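Local coordinates for protein predicted ATPase involved in replication control, Cdc46/Mcm family (Methanopyrus kandleri AV19, PDB 3F8T) that probably binds ATP and single-stranded DNA and may unwind DNA during replication, at residues 227-232 / 301-306; 294-299 / 336-341; 400-405 / 465-470; 266-271 / 305-310; 241-246 / 372-377. The protein carries 2 engineered substitutions. All coordinates share one frame; numbering follows the deposited sequence.

Four of the five interactions build the P-loop domain, and interaction 3 lies in the AAA-lid range. Interactions 4 and 5 hold the two outermost pairs of the five-stranded parallel sheet, 266-270 with 303-307 and 242-245 with 373-376, their centres about 13 Å apart. Interaction 1 sets the end of helix 219-229 against strand 303-307, which interaction 4 also uses. Interaction 2 adjoins interaction 1 where A341 N probably hydrogen-bonds to G302 O (2.8 Å). Interaction 3, centred about 14 Å from interaction 1, joins it through L403 CD1, which packs 3.7 Å from F230 CD2, linking lid and ATPase core; its centre is about 26 Å from that of interaction 4.

Interaction 1 of 5, residues 227-232 / 301-306; sequences LQLFSC and GGILAV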
# COMPACT_ATOMS: atom_id res chain seq x y z
N LEU A 227 3.23 -0.05 16.70
CA LEU A 227 4.17 -0.98 16.09
C LEU A 227 3.54 -1.70 14.89
O LEU A 227 4.20 -1.99 13.90
CB LEU A 227 4.72 -1.95 17.15
CG LEU A 227 5.60 -1.29 18.23
CD1 LEU A 227 5.82 -2.25 19.37
CD2 LEU A 227 6.95 -0.81 17.67
N GLN A 228 2.24 -1.98 14.95
CA GLN A 228 1.57 -2.50 13.74
C GLN A 228 1.75 -1.59 12.50
O GLN A 228 2.07 -2.07 11.41
CB GLN A 228 0.09 -2.78 14.00
CG GLN A 228 -0.64 -3.28 12.74
CD GLN A 228 -2.09 -3.53 12.99
OE1 GLN A 228 -2.79 -2.69 13.57
NE2 GLN A 228 -2.58 -4.71 12.56
N LEU A 229 1.57 -0.28 12.68
CA LEU A 229 1.80 0.67 11.57
C LEU A 229 3.20 0.52 10.99
O LEU A 229 3.37 0.48 9.77
CB LEU A 229 1.58 2.12 12.02
CG LEU A 229 0.10 2.51 12.19
CD1 LEU A 229 0.02 3.82 12.99
CD2 LEU A 229 -0.61 2.64 10.86
N PHE A 230 4.18 0.37 11.87
CA PHE A 230 5.58 0.21 11.47
C PHE A 230 5.94 -1.20 10.96
O PHE A 230 7.11 -1.48 10.67
CB PHE A 230 6.49 0.67 12.61
CG PHE A 230 6.62 2.17 12.68
CD1 PHE A 230 5.69 2.94 13.40
CD2 PHE A 230 7.64 2.83 12.00
CE1 PHE A 230 5.80 4.33 13.44
CE2 PHE A 230 7.76 4.22 12.05
CZ PHE A 230 6.84 4.96 12.78
N SER A 231 4.93 -2.06 10.85
CA SER A 231 5.14 -3.39 10.26
C SER A 231 4.61 -3.46 8.83
O SER A 231 4.65 -4.53 8.21
CB SER A 231 4.47 -4.46 11.12
OG SER A 231 3.09 -4.51 10.85
N CYS A 232 4.08 -2.36 8.32
CA CYS A 232 3.48 -2.32 7.00
C CYS A 232 4.51 -2.40 5.86
O CYS A 232 4.87 -1.39 5.27
CB CYS A 232 2.62 -1.06 6.84
SG CYS A 232 1.06 -1.16 7.72
N GLY A 301 -0.12 -3.33 1.20
CA GLY A 301 0.93 -2.47 1.69
C GLY A 301 0.54 -1.55 2.84
O GLY A 301 1.32 -0.70 3.27
N GLY A 302 -0.69 -1.69 3.33
CA GLY A 302 -1.16 -0.83 4.41
C GLY A 302 -2.01 -1.58 5.41
O GLY A 302 -1.79 -2.79 5.66
N ILE A 303 -2.96 -0.87 6.01
CA ILE A 303 -3.79 -1.44 7.07
C ILE A 303 -5.14 -1.83 6.51
O ILE A 303 -5.80 -1.03 5.87
CB ILE A 303 -4.01 -0.42 8.23
CG1 ILE A 303 -2.66 -0.00 8.87
CG2 ILE A 303 -5.03 -0.96 9.25
CD1 ILE A 303 -2.08 -1.03 9.84
N LEU A 304 -5.55 -3.07 6.76
CA LEU A 304 -6.94 -3.45 6.54
C LEU A 304 -7.68 -3.41 7.88
O LEU A 304 -7.48 -4.28 8.74
CB LEU A 304 -7.05 -4.82 5.86
CG LEU A 304 -8.49 -5.32 5.70
CD1 LEU A 304 -9.22 -4.56 4.60
CD2 LEU A 304 -8.49 -6.82 5.43
N ALA A 305 -8.54 -2.41 8.04
CA ALA A 305 -9.31 -2.29 9.28
C ALA A 305 -10.61 -3.07 9.15
O ALA A 305 -11.47 -2.73 8.32
CB ALA A 305 -9.59 -0.82 9.61
N VAL A 306 -10.73 -4.13 9.93
CA VAL A 306 -11.86 -5.06 9.81
C VAL A 306 -12.71 -4.94 11.06
O VAL A 306 -12.41 -5.57 12.07
CB VAL A 306 -11.41 -6.53 9.61
CG1 VAL A 306 -12.63 -7.44 9.45
CG2 VAL A 306 -10.51 -6.65 8.38
O HOH W 1 3.98 -0.81 2.58
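The flat amide of Q228 lies with one side over the tip of I303: CD1 of I303 stands 4.0 Å from CD of Q228, nearly straight above the amide plane. Q228 NE2 donates to L240 O, which helps fix the amide's rotation. The extended Q228 chain, CG anti to the backbone N (chi1 178°), also passes I303 CD1 with its CG. From another direction L229 CD2 meets I303 CG1 at 3.9 Å, the two side chains crossing at about a right angle. C232 points its CB at the strand segment, bringing SG to 3.8 Å from I303 CD1. An alanine in place of I303 would probably leave the Q228 amide, L229 CD2 and C232 SG without the shared apolar partner that joins them. Where the two backbones near each other, water 1 donates to both C232 O (2.9 Å) and G301 O (2.8 Å). On the helix side, S231 OG and S231 N both donate to Q228 O, holding the turn that ends helix 219-229. A helix end packed on an inner strand of the parallel sheet, with apolar side chains between, is the layered core of an AAA+ P-loop ATPase.

Interaction 2 of 5, residues 294-299 / 336-341; sequences GAAVLA and LNARCA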
# COMPACT_ATOMS: atom_id res chain seq x y z
N GLY A 294 -11.28 -6.20 -4.19
CA GLY A 294 -11.96 -6.01 -2.91
C GLY A 294 -11.02 -5.39 -1.89
O GLY A 294 -9.88 -5.06 -2.20
N ALA A 295 -11.52 -5.25 -0.66
CA ALA A 295 -10.83 -4.48 0.38
C ALA A 295 -9.40 -4.91 0.67
O ALA A 295 -8.54 -4.05 0.82
CB ALA A 295 -11.65 -4.48 1.68
N ALA A 296 -9.15 -6.21 0.80
CA ALA A 296 -7.83 -6.70 1.21
C ALA A 296 -6.77 -6.36 0.15
O ALA A 296 -5.63 -6.00 0.47
CB ALA A 296 -7.86 -8.18 1.48
N VAL A 297 -7.17 -6.48 -1.11
CA VAL A 297 -6.34 -6.11 -2.27
C VAL A 297 -6.11 -4.59 -2.31
O VAL A 297 -4.98 -4.13 -2.53
CB VAL A 297 -6.98 -6.65 -3.59
CG1 VAL A 297 -6.18 -6.22 -4.82
CG2 VAL A 297 -7.05 -8.17 -3.52
N LEU A 298 -7.15 -3.79 -2.08
CA LEU A 298 -6.96 -2.34 -2.07
C LEU A 298 -6.12 -1.86 -0.88
O LEU A 298 -5.56 -0.76 -0.90
CB LEU A 298 -8.32 -1.61 -2.12
CG LEU A 298 -9.13 -1.80 -3.41
CD1 LEU A 298 -10.50 -1.14 -3.25
CD2 LEU A 298 -8.38 -1.21 -4.60
N ALA A 299 -6.02 -2.69 0.16
CA ALA A 299 -5.23 -2.37 1.36
C ALA A 299 -3.79 -2.90 1.26
O ALA A 299 -3.01 -2.77 2.20
CB ALA A 299 -5.90 -2.95 2.62
N LEU A 336 -3.94 -12.46 -6.05
CA LEU A 336 -3.67 -11.01 -6.05
C LEU A 336 -2.92 -10.60 -4.77
O LEU A 336 -3.13 -11.21 -3.73
CB LEU A 336 -4.97 -10.21 -6.14
CG LEU A 336 -5.89 -10.54 -7.32
CD1 LEU A 336 -7.24 -9.88 -7.17
CD2 LEU A 336 -5.23 -10.12 -8.62
N ASN A 337 -2.05 -9.59 -4.86
CA ASN A 337 -1.31 -9.14 -3.68
C ASN A 337 -2.30 -8.50 -2.71
O ASN A 337 -3.12 -7.67 -3.11
CB ASN A 337 -0.24 -8.11 -4.01
CG ASN A 337 1.02 -8.72 -4.62
OD1 ASN A 337 1.58 -8.15 -5.55
ND2 ASN A 337 1.48 -9.84 -4.08
N ALA A 338 -2.21 -8.91 -1.46
CA ALA A 338 -3.02 -8.37 -0.38
C ALA A 338 -2.16 -8.37 0.87
O ALA A 338 -2.45 -9.05 1.85
CB ALA A 338 -4.27 -9.21 -0.19
N ARG A 339 -1.07 -7.60 0.80
CA ARG A 339 -0.04 -7.60 1.84
C ARG A 339 -0.42 -6.55 2.85
O ARG A 339 0.25 -5.52 2.98
CB ARG A 339 1.35 -7.34 1.23
CG ARG A 339 1.78 -8.47 0.29
CD ARG A 339 2.90 -8.04 -0.70
NE ARG A 339 2.47 -6.98 -1.61
CZ ARG A 339 3.22 -6.47 -2.58
NH1 ARG A 339 4.46 -6.94 -2.81
NH2 ARG A 339 2.75 -5.49 -3.35
N CYS A 340 -1.51 -6.82 3.56
CA CYS A 340 -2.08 -5.86 4.52
C CYS A 340 -1.84 -6.30 5.96
O CYS A 340 -1.70 -7.49 6.24
CB CYS A 340 -3.58 -5.69 4.25
SG CYS A 340 -4.54 -7.21 4.16
N ALA A 341 -1.74 -5.34 6.86
CA ALA A 341 -1.67 -5.63 8.29
C ALA A 341 -3.12 -5.54 8.76
O ALA A 341 -3.77 -4.51 8.58
CB ALA A 341 -0.78 -4.59 9.00
O HOH W 2 -2.67 -5.52 -4.55
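V297 straddles the N337 carbonyl by its torsion: with CG1 anti to the backbone N (chi1 177°), CG1 comes 3.8 Å from N337 O, while CG2 swings over to L336 CB at 3.9 Å. C340 takes the crowded chi1 of 52°, its SG placed between its own N and carbonyl carbon. That turn sends SG toward the A296 carbonyl, while C340 CB, directed at the helix segment by the backbone, meets A299 CB at 3.9 Å and A299 O at 3.6 Å. Between these two anchor points the residues are small. The methyl of A338 lies 3.5 Å from A296 O and 4.1 Å from A296 CB, so the helix turn and the extended chain come close together, with the CA atoms of V297 and A338 the nearest pair. The two segments meet by van der Waals packing and one water: water 2 donates to N337 O and, weakly, to V297 O. R339 is the centre of an inverse gamma turn, closed by a weak bond from C340 N to A338 O. One face of the R339 guanidinium carries N337 CG, while NE makes a salt bridge with D300 OD1. Helix 295-298 thus presses on the chain that leaves the hairpin 328-331/334-337. V329 of that hairpin touches A296, V297, L336 and A338, whereas A295 and A299 turn to V267 of strand 266-270 and L304 of strand 303-307.

Interaction 3 of 5, residues 400-405 / 465-470; sequences RRYLLY and MRLSDD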
# COMPACT_ATOMS: atom_id res chain seq x y z
N ARG A 400 2.71 10.85 10.04
CA ARG A 400 2.43 10.00 8.88
C ARG A 400 3.60 9.98 7.89
O ARG A 400 3.97 8.93 7.36
CB ARG A 400 1.17 10.47 8.17
CG ARG A 400 0.62 9.45 7.17
CD ARG A 400 -0.45 10.07 6.28
NE ARG A 400 -1.28 11.03 7.01
CZ ARG A 400 -1.23 12.36 6.88
NH1 ARG A 400 -0.38 12.93 6.03
NH2 ARG A 400 -2.04 13.11 7.61
N ARG A 401 4.16 11.17 7.63
CA ARG A 401 5.32 11.26 6.73
C ARG A 401 6.56 10.53 7.28
O ARG A 401 7.28 9.89 6.51
CB ARG A 401 5.64 12.71 6.39
CG ARG A 401 4.67 13.31 5.40
CD ARG A 401 4.90 14.80 5.26
NE ARG A 401 6.16 15.07 4.58
CZ ARG A 401 6.32 15.07 3.26
NH1 ARG A 401 5.29 14.80 2.45
NH2 ARG A 401 7.51 15.34 2.75
N TYR A 402 6.78 10.61 8.59
CA TYR A 402 7.86 9.85 9.24
C TYR A 402 7.65 8.35 9.04
O TYR A 402 8.60 7.64 8.75
CB TYR A 402 7.86 10.14 10.74
CG TYR A 402 8.92 9.45 11.58
CD1 TYR A 402 10.18 10.02 11.72
CD2 TYR A 402 8.64 8.29 12.29
CE1 TYR A 402 11.15 9.42 12.50
CE2 TYR A 402 9.60 7.68 13.09
CZ TYR A 402 10.85 8.25 13.19
OH TYR A 402 11.81 7.69 14.00
N LEU A 403 6.42 7.88 9.22
CA LEU A 403 6.11 6.46 9.04
C LEU A 403 6.42 6.03 7.61
O LEU A 403 7.11 5.03 7.39
CB LEU A 403 4.64 6.18 9.35
CG LEU A 403 4.08 4.78 9.06
CD1 LEU A 403 4.82 3.68 9.84
CD2 LEU A 403 2.59 4.77 9.40
N LEU A 404 5.91 6.79 6.65
CA LEU A 404 6.14 6.50 5.24
C LEU A 404 7.62 6.40 4.93
O LEU A 404 8.08 5.51 4.17
CB LEU A 404 5.51 7.61 4.39
CG LEU A 404 3.99 7.56 4.18
CD1 LEU A 404 3.53 8.82 3.46
CD2 LEU A 404 3.59 6.33 3.37
N TYR A 405 8.36 7.36 5.47
CA TYR A 405 9.80 7.42 5.33
C TYR A 405 10.46 6.16 5.93
O TYR A 405 11.24 5.45 5.26
CB TYR A 405 10.33 8.69 5.98
CG TYR A 405 11.81 8.90 5.82
CD1 TYR A 405 12.35 9.32 4.60
CD2 TYR A 405 12.68 8.67 6.88
CE1 TYR A 405 13.73 9.50 4.46
CE2 TYR A 405 14.04 8.85 6.75
CZ TYR A 405 14.55 9.27 5.54
OH TYR A 405 15.90 9.44 5.42
N MET A 465 10.95 2.08 13.70
CA MET A 465 10.51 3.29 14.40
C MET A 465 11.68 4.15 14.88
O MET A 465 11.52 5.36 15.11
CB MET A 465 9.65 2.88 15.60
CG MET A 465 8.67 3.91 16.07
SD MET A 465 7.70 3.12 17.38
CE MET A 465 6.21 2.68 16.55
N ARG A 466 12.84 3.51 15.05
CA ARG A 466 14.08 4.20 15.44
C ARG A 466 14.92 4.52 14.21
O ARG A 466 16.08 4.93 14.34
CB ARG A 466 14.92 3.30 16.36
CG ARG A 466 14.37 3.01 17.73
CD ARG A 466 15.41 2.31 18.61
NE ARG A 466 15.80 0.99 18.09
CZ ARG A 466 16.93 0.74 17.43
NH1 ARG A 466 17.82 1.71 17.22
NH2 ARG A 466 17.18 -0.48 16.98
N LEU A 467 14.33 4.31 13.03
CA LEU A 467 15.01 4.45 11.74
C LEU A 467 16.27 3.60 11.69
O LEU A 467 17.32 4.04 11.21
CB LEU A 467 15.33 5.94 11.44
CG LEU A 467 14.18 6.94 11.42
CD1 LEU A 467 14.73 8.34 11.14
CD2 LEU A 467 13.13 6.57 10.35
N SER A 468 16.17 2.36 12.16
CA SER A 468 17.33 1.48 12.20
C SER A 468 17.16 0.19 11.39
O SER A 468 16.05 -0.35 11.24
CB SER A 468 17.71 1.19 13.65
OG SER A 468 18.68 0.17 13.70
N ASP A 469 18.28 -0.31 10.88
CA ASP A 469 18.31 -1.61 10.23
C ASP A 469 18.78 -2.73 11.16
O ASP A 469 18.82 -3.89 10.76
CB ASP A 469 19.19 -1.56 8.99
CG ASP A 469 18.61 -0.69 7.90
OD1 ASP A 469 17.37 -0.71 7.69
OD2 ASP A 469 19.40 0.02 7.24
N ASP A 470 19.12 -2.37 12.39
CA ASP A 470 19.58 -3.32 13.39
C ASP A 470 18.55 -3.48 14.51
O ASP A 470 18.24 -2.52 15.23
CB ASP A 470 20.93 -2.90 13.95
CG ASP A 470 22.01 -2.83 12.87
OD1 ASP A 470 22.00 -3.67 11.96
OD2 ASP A 470 22.85 -1.92 12.94
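Y402 and L467 approach from opposite directions and meet at the phenol end. Y402 CG is anti to the backbone N (chi1 -179°), which carries the ring away from helix 396-409 toward the C-terminal end of helix 449-465, where its OH donates to M465 O at 2.6 Å. The carbonyl is met from above its plane, 38° out of it, yet M465 O lies at the edge of the tyrosine ring and in its plane. L467 comes in beside this bond: its CG is 3.6 Å from Y402 OH, and its CD1 rests 4.0 Å from Y402 CE1. The other methyl, L467 CD2, reaches the edge of the Y405 ring, 4.1 Å from Y405 CD2, the two side chains crossing at about a right angle. One leucine therefore touches two tyrosines one helical turn apart. L467 has positive phi, as the C-prime residue of the Schellman motif that ends the helix, and its side chain faces the two tyrosines. Just beyond, S468 OG accepts from D470 N at 2.9 Å in an ST turn, and R466 NH2 makes a salt bridge with D475 OD2. Helix 190-201 packs on the same side chains: L199 and A200 touch Y402, F196 meets the Y405 ring at about 45°, and R197 touches L467. M465 packs on L227 of helix 219-229 and L205 of helix 204-212.

Interaction 4 of 5, residues 266-271 / 305-310; sequences GVYVDL and AVDHLE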
# COMPACT_ATOMS: atom_id res chain seq x y z
N GLY A 266 -4.73 2.19 3.18
CA GLY A 266 -5.61 1.26 3.89
C GLY A 266 -7.06 1.35 3.49
O GLY A 266 -7.43 2.23 2.70
N VAL A 267 -7.86 0.43 4.04
CA VAL A 267 -9.29 0.37 3.78
C VAL A 267 -9.98 -0.02 5.06
O VAL A 267 -9.53 -0.92 5.78
CB VAL A 267 -9.67 -0.71 2.70
CG1 VAL A 267 -11.17 -0.66 2.39
CG2 VAL A 267 -8.84 -0.51 1.43
N TYR A 268 -11.10 0.65 5.32
CA TYR A 268 -11.97 0.28 6.41
C TYR A 268 -13.15 -0.51 5.89
O TYR A 268 -13.75 -0.13 4.89
CB TYR A 268 -12.48 1.53 7.14
CG TYR A 268 -13.54 1.23 8.18
CD1 TYR A 268 -13.19 1.05 9.52
CD2 TYR A 268 -14.89 1.13 7.83
CE1 TYR A 268 -14.17 0.77 10.48
CE2 TYR A 268 -15.86 0.85 8.76
CZ TYR A 268 -15.50 0.68 10.08
OH TYR A 268 -16.49 0.41 10.99
N VAL A 269 -13.45 -1.63 6.55
CA VAL A 269 -14.71 -2.33 6.33
C VAL A 269 -15.40 -2.70 7.64
O VAL A 269 -14.75 -3.04 8.64
CB VAL A 269 -14.57 -3.62 5.45
CG1 VAL A 269 -14.10 -3.27 4.02
CG2 VAL A 269 -13.64 -4.68 6.10
N ASP A 270 -16.72 -2.64 7.61
CA ASP A 270 -17.54 -3.29 8.62
C ASP A 270 -17.79 -4.67 8.03
O ASP A 270 -18.49 -4.78 7.02
CB ASP A 270 -18.85 -2.51 8.78
CG ASP A 270 -19.82 -3.15 9.76
OD1 ASP A 270 -19.72 -4.35 10.07
OD2 ASP A 270 -20.70 -2.42 10.23
N LEU A 271 -17.22 -5.71 8.63
CA LEU A 271 -17.33 -7.07 8.06
C LEU A 271 -18.78 -7.51 7.84
O LEU A 271 -19.09 -8.23 6.87
CB LEU A 271 -16.56 -8.11 8.89
CG LEU A 271 -16.29 -9.44 8.16
CD1 LEU A 271 -15.33 -9.25 6.95
CD2 LEU A 271 -15.71 -10.46 9.10
N ALA A 305 -8.54 -2.41 8.04
CA ALA A 305 -9.31 -2.29 9.28
C ALA A 305 -10.61 -3.07 9.15
O ALA A 305 -11.47 -2.73 8.32
CB ALA A 305 -9.59 -0.82 9.61
N VAL A 306 -10.73 -4.13 9.93
CA VAL A 306 -11.86 -5.06 9.81
C VAL A 306 -12.71 -4.94 11.06
O VAL A 306 -12.41 -5.57 12.07
CB VAL A 306 -11.41 -6.53 9.61
CG1 VAL A 306 -12.63 -7.44 9.45
CG2 VAL A 306 -10.51 -6.65 8.38
N ASP A 307 -13.75 -4.12 10.98
CA ASP A 307 -14.57 -3.80 12.16
C ASP A 307 -15.69 -4.83 12.29
O ASP A 307 -16.13 -5.42 11.29
CB ASP A 307 -15.17 -2.40 12.03
CG ASP A 307 -15.49 -1.74 13.39
OD1 ASP A 307 -15.31 -2.35 14.46
OD2 ASP A 307 -15.89 -0.56 13.36
N HIS A 308 -16.13 -5.06 13.52
CA HIS A 308 -17.23 -5.99 13.82
C HIS A 308 -16.98 -7.41 13.34
O HIS A 308 -17.77 -7.98 12.57
CB HIS A 308 -18.56 -5.44 13.29
CG HIS A 308 -18.79 -4.01 13.67
ND1 HIS A 308 -19.06 -3.62 14.96
CD2 HIS A 308 -18.73 -2.87 12.94
CE1 HIS A 308 -19.19 -2.31 15.01
NE2 HIS A 308 -18.98 -1.82 13.80
N LEU A 309 -15.87 -7.99 13.80
CA LEU A 309 -15.48 -9.35 13.44
C LEU A 309 -16.38 -10.44 14.05
O LEU A 309 -16.35 -11.59 13.60
CB LEU A 309 -14.01 -9.59 13.82
CG LEU A 309 -13.23 -10.83 13.35
CD1 LEU A 309 -13.13 -10.87 11.82
CD2 LEU A 309 -11.84 -10.79 13.95
N GLU A 310 -17.17 -10.10 15.08
CA GLU A 310 -18.00 -11.11 15.76
C GLU A 310 -18.84 -11.90 14.77
O GLU A 310 -19.46 -11.31 13.88
CB GLU A 310 -18.90 -10.47 16.84
CG GLU A 310 -19.88 -9.42 16.32
CD GLU A 310 -19.35 -7.99 16.40
OE1 GLU A 310 -18.14 -7.78 16.64
OE2 GLU A 310 -20.17 -7.06 16.23
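Y268 OH donates to D307 OD2 at 2.6 Å, meeting the anti lone pair of the carboxylate. The bond lies at the edge and in the plane of the tyrosine ring, whose plane is 77° from that of the carboxylate. S252 OG also hydrogen-bonds D307 OD2, so two groups grip one oxygen, while D307 OD1 sits over the centre of one face of the H308 ring. Beneath runs a parallel ladder: A305 N to V267 O, V269 N to A305 O (174° at the hydrogen), D307 N to V269 O and L271 N to D307 O (2.9 Å). Outward, D270 CG approaches H308 CD2 at 3.4 Å with the planes 41° apart; R272 makes a salt bridge with D270 OD2. On the V269/V306 face, V269 CG2 lies 4.3 Å from V306 CG2, and past the strand end L271 CD2 touches L309 CD1 at 3.8 Å. A phenylalanine in place of Y268 would probably leave D307 OD2 with one hydrogen-bond partner fewer and the carboxylate freer to turn. D307 ends strand 303-307, consistent by sheet order and sequence with the Walker B strand of AAA+ proteins; tyrosine and serine hydroxyls orient its carboxylate.

Interaction 5 of 5, residues 241-246 / 372-377; sequences HVLLAG and DLIAFL
H241-G246 and D372-L377 pair as parallel strands at one border of the AAA+ sheet, with strand 373-376 outermost. Four good bonds join the pair, while V242 and L244 bond to V342, A344 and I346 of strand 341-346. L243 N donates to L373 O at 2.9 Å (172°), A375 N to L243 O at 2.7 Å, A245 N to A375 O at 2.8 Å, and L377 N to A245 O. At the start of the ladder the pattern changes: H241 O takes two weak bonds, from D372 N and L373 N, while H241 N is held by a side chain, D372 OD2, at 2.8 Å (165°), met on its anti side. D372 CG is anti to its own carbonyl carbon (chi1 -64°), which swings OD2 to the H241 amide; D372 OD1 is gripped by R457 and S454. The H241 ring is fixed too, ND1 by V342 N and NE2 by M324 O. Packing follows the sheet faces: L244 CD2 meets A375 CB on one, and on the other A245 CB lies 4.0 Å from F376 CD2, with I374 CG2 over one face of the F376 ring, offset toward the rim. At the far end water 3 donates to both A245 O (2.8 Å) and L377 O (2.7 Å), giving A245 O a second donor besides L377 N.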
# COMPACT_ATOMS: atom_id res chain seq x y z
N HIS A 241 -0.65 -8.48 12.87
CA HIS A 241 -2.11 -8.51 12.88
C HIS A 241 -2.60 -8.41 14.31
O HIS A 241 -2.12 -9.13 15.20
CB HIS A 241 -2.62 -9.78 12.20
CG HIS A 241 -1.99 -10.02 10.86
ND1 HIS A 241 -2.15 -9.14 9.80
CD2 HIS A 241 -1.19 -11.01 10.40
CE1 HIS A 241 -1.48 -9.59 8.75
NE2 HIS A 241 -0.88 -10.72 9.09
N VAL A 242 -3.52 -7.48 14.54
CA VAL A 242 -3.94 -7.11 15.90
C VAL A 242 -5.46 -7.16 15.97
O VAL A 242 -6.14 -6.63 15.09
CB VAL A 242 -3.40 -5.69 16.32
CG1 VAL A 242 -3.88 -5.30 17.71
CG2 VAL A 242 -1.85 -5.65 16.31
N LEU A 243 -5.98 -7.80 17.02
CA LEU A 243 -7.41 -7.82 17.28
C LEU A 243 -7.70 -6.96 18.51
O LEU A 243 -7.19 -7.24 19.59
CB LEU A 243 -7.88 -9.25 17.55
CG LEU A 243 -9.35 -9.46 17.97
CD1 LEU A 243 -10.31 -8.87 16.95
CD2 LEU A 243 -9.62 -10.96 18.19
N LEU A 244 -8.52 -5.93 18.33
CA LEU A 244 -9.04 -5.13 19.44
C LEU A 244 -10.31 -5.77 19.97
O LEU A 244 -11.26 -6.01 19.21
CB LEU A 244 -9.40 -3.73 18.95
CG LEU A 244 -8.37 -2.74 18.44
CD1 LEU A 244 -9.03 -1.38 18.43
CD2 LEU A 244 -7.13 -2.73 19.31
N ALA A 245 -10.34 -6.05 21.27
CA ALA A 245 -11.55 -6.58 21.88
C ALA A 245 -12.11 -5.59 22.89
O ALA A 245 -11.56 -5.43 23.99
CB ALA A 245 -11.26 -7.92 22.52
N GLY A 246 -13.17 -4.89 22.50
CA GLY A 246 -13.83 -3.92 23.38
C GLY A 246 -15.21 -3.54 22.88
O GLY A 246 -15.73 -4.15 21.95
N ASP A 372 -1.31 -11.79 15.93
CA ASP A 372 -0.14 -11.64 16.79
C ASP A 372 -0.52 -11.21 18.20
O ASP A 372 0.09 -11.63 19.16
CB ASP A 372 0.82 -10.63 16.18
CG ASP A 372 1.39 -11.10 14.83
OD1 ASP A 372 2.38 -11.85 14.84
OD2 ASP A 372 0.84 -10.72 13.77
N LEU A 373 -1.50 -10.32 18.31
CA LEU A 373 -1.85 -9.72 19.60
C LEU A 373 -3.34 -9.51 19.68
O LEU A 373 -3.97 -9.14 18.70
CB LEU A 373 -1.18 -8.35 19.76
CG LEU A 373 0.35 -8.27 19.73
CD1 LEU A 373 0.82 -6.89 19.32
CD2 LEU A 373 0.93 -8.69 21.06
N ILE A 374 -3.90 -9.74 20.87
CA ILE A 374 -5.25 -9.31 21.14
C ILE A 374 -5.18 -8.24 22.21
O ILE A 374 -4.58 -8.45 23.26
CB ILE A 374 -6.18 -10.47 21.60
CG1 ILE A 374 -6.08 -11.65 20.62
CG2 ILE A 374 -7.63 -9.92 21.75
CD1 ILE A 374 -6.96 -12.87 20.97
N ALA A 375 -5.77 -7.09 21.91
CA ALA A 375 -5.79 -5.96 22.83
C ALA A 375 -7.16 -5.87 23.51
O ALA A 375 -8.15 -5.44 22.90
CB ALA A 375 -5.46 -4.68 22.07
N PHE A 376 -7.21 -6.34 24.76
CA PHE A 376 -8.43 -6.33 25.55
C PHE A 376 -8.56 -4.97 26.19
O PHE A 376 -7.83 -4.64 27.13
CB PHE A 376 -8.40 -7.43 26.63
CG PHE A 376 -8.26 -8.82 26.08
CD1 PHE A 376 -7.00 -9.42 25.98
CD2 PHE A 376 -9.37 -9.52 25.65
CE1 PHE A 376 -6.87 -10.70 25.45
CE2 PHE A 376 -9.25 -10.79 25.13
CZ PHE A 376 -8.00 -11.38 25.03
N LEU A 377 -9.48 -4.16 25.66
CA LEU A 377 -9.67 -2.80 26.17
C LEU A 377 -10.35 -2.86 27.54
O LEU A 377 -11.13 -3.78 27.81
CB LEU A 377 -10.50 -1.96 25.19
CG LEU A 377 -10.15 -1.97 23.69
CD1 LEU A 377 -10.91 -0.87 22.98
CD2 LEU A 377 -8.66 -1.81 23.46
O HOH W 3 -12.41 -5.81 26.61